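Local coordinates for actin-binding protein, cofilin/tropomyosin family protein, putative (Entamoeba histolytica, PDB 4LIZ) that binds and stabilises actin filaments as a coactosin of the ADF/cofilin family, and may support phagocytosis and pseudopod formation, at residues His117-Ser120 with Leu121-Val125. Sequence-based numbering, arbitrary orientation.
Sequences HATS and LDDLV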
loop_
_atom_site.group_PDB
_atom_site.type_symbol
_atom_site.label_atom_id
_atom_site.label_comp_id
_atom_site.label_asym_id
_atom_site.label_seq_id
_atom_site.Cartn_x
_atom_site.Cartn_y
_atom_site.Cartn_z
ATOM N N HIS A 117 2.739 -4.671 -7.287
ATOM C CA HIS A 117 1.673 -5.547 -7.177
ATOM C C HIS A 117 2.188 -6.922 -6.660
ATOM O O HIS A 117 3.153 -7.500 -7.269
ATOM C CB HIS A 117 0.930 -5.813 -8.532
ATOM C CG HIS A 117 -0.232 -6.713 -8.416
ATOM N ND1 HIS A 117 -1.359 -6.449 -7.669
ATOM C CD2 HIS A 117 -0.416 -7.978 -8.865
ATOM C CE1 HIS A 117 -2.192 -7.440 -7.701
ATOM N NE2 HIS A 117 -1.628 -8.393 -8.433
ATOM N N ALA A 118 1.578 -7.484 -5.661
ATOM C CA ALA A 118 2.076 -8.707 -5.052
ATOM C C ALA A 118 0.924 -9.662 -4.855
ATOM O O ALA A 118 -0.227 -9.330 -4.598
ATOM C CB ALA A 118 2.688 -8.377 -3.660
ATOM N N THR A 119 1.260 -10.946 -4.995
ATOM C CA THR A 119 0.333 -12.023 -4.765
ATOM C C THR A 119 0.855 -13.012 -3.698
ATOM O O THR A 119 0.130 -13.797 -3.227
ATOM C CB THR A 119 -0.021 -12.800 -6.073
ATOM O OG1 THR A 119 1.131 -13.488 -6.534
ATOM C CG2 THR A 119 -0.551 -11.830 -7.152
ATOM N N SER A 120 2.112 -12.861 -3.355
ATOM C CA SER A 120 2.768 -13.665 -2.363
ATOM C C SER A 120 3.719 -12.773 -1.555
ATOM O O SER A 120 4.194 -11.812 -2.040
ATOM C CB SER A 120 3.545 -14.765 -3.093
ATOM O OG SER A 120 4.691 -15.110 -2.483
ATOM N N LEU A 121 3.967 -13.167 -0.311
ATOM C CA LEU A 121 4.919 -12.455 0.502
ATOM C C LEU A 121 6.327 -12.448 -0.085
ATOM O O LEU A 121 7.033 -11.557 0.183
ATOM C CB LEU A 121 4.897 -12.907 1.974
ATOM C CG LEU A 121 3.580 -12.704 2.705
ATOM C CD1 LEU A 121 3.639 -13.260 4.102
ATOM C CD2 LEU A 121 3.110 -11.255 2.751
ATOM N N ASP A 122 6.676 -13.432 -0.889
ATOM C CA ASP A 122 7.940 -13.431 -1.543
ATOM C C ASP A 122 8.098 -12.317 -2.539
ATOM O O ASP A 122 9.150 -12.109 -2.974
ATOM C CB ASP A 122 8.187 -14.774 -2.262
ATOM C CG ASP A 122 8.252 -15.990 -1.302
ATOM O OD1 ASP A 122 8.693 -15.867 -0.169
ATOM O OD2 ASP A 122 7.892 -17.101 -1.714
ATOM N N ASP A 123 7.006 -11.672 -2.940
ATOM C CA ASP A 123 7.068 -10.570 -3.856
ATOM C C ASP A 123 7.525 -9.298 -3.155
ATOM O O ASP A 123 7.750 -8.338 -3.783
ATOM C CB ASP A 123 5.685 -10.278 -4.489
ATOM C CG ASP A 123 5.215 -11.358 -5.448
ATOM O OD1 ASP A 123 6.081 -12.010 -6.026
ATOM O OD2 ASP A 123 4.037 -11.543 -5.579
ATOM N N LEU A 124 7.552 -9.319 -1.824
ATOM C CA LEU A 124 7.773 -8.117 -1.035
ATOM C C LEU A 124 8.973 -8.290 -0.108
ATOM O O LEU A 124 8.868 -8.844 0.945
ATOM C CB LEU A 124 6.511 -7.794 -0.204
ATOM C CG LEU A 124 5.222 -7.536 -1.001
ATOM C CD1 LEU A 124 4.053 -7.482 -0.042
ATOM C CD2 LEU A 124 5.343 -6.242 -1.783
ATOM N N VAL A 125 10.079 -7.747 -0.550
ATOM C CA VAL A 125 11.409 -8.020 0.077
ATOM C C VAL A 125 12.050 -6.726 0.250
ATOM O O VAL A 125 12.345 -5.967 -0.680
ATOM C CB VAL A 125 12.243 -9.012 -0.757
ATOM C CG1 VAL A 125 13.652 -9.225 -0.144
ATOM C CG2 VAL A 125 11.533 -10.267 -0.966
HETATM O O HOH W 1 3.029 -12.108 -8.261
#
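The carboxylate of D123 is turned back onto the T119-S120 backbone, and its OD2 is gripped by both amides. T119 N meets D123 OD2 close to the line of the C-O bond, at 2.9 Å and nearly straight (N-H...O 173°). S120 N comes to the same oxygen from above one face, well out of the carboxylate plane, and is longer, with S120 N to D123 OD2 at 3.2 Å. S120 O lies over that face too, 3.6 Å from D123 CG. From the opposite side of the plane a water donates to OD2 and also bonds T119 OG1, linking the two side chains; OG1 has a further partner in E87. Two amides and a water on one oxygen probably restrict rotation of the carboxylate. D123 CG stands anti to its own carbonyl carbon (chi1 -69°), which swings the carboxylate back over the turn.

S120 opens that turn. S120 O accepts from D123 N at 3.0 Å, with the donor above the carbonyl plane, and S120 OG accepts from D122 N at 3.0 Å, an ST turn. OG sits well off a staggered position (chi1 146°), which places it within reach of that amide. With S120 N bonded to the D123 side chain, this resembles a capping box at the start of the 3-10 segment 121-123, except that OG takes the amide of D122. Below the polar grip, A118 CB packs against D123 CB at 3.6 Å and against the branch of L124, nearest CG.

The turn thus joins edge strand 114-118, hydrogen-bonded to strand 76-85 through A118 with S83 and A85, to helix 126-137, with V125 in the N-cap position. L124 is buried against I82 and L55; its O accepts from K52 of helix 48-54.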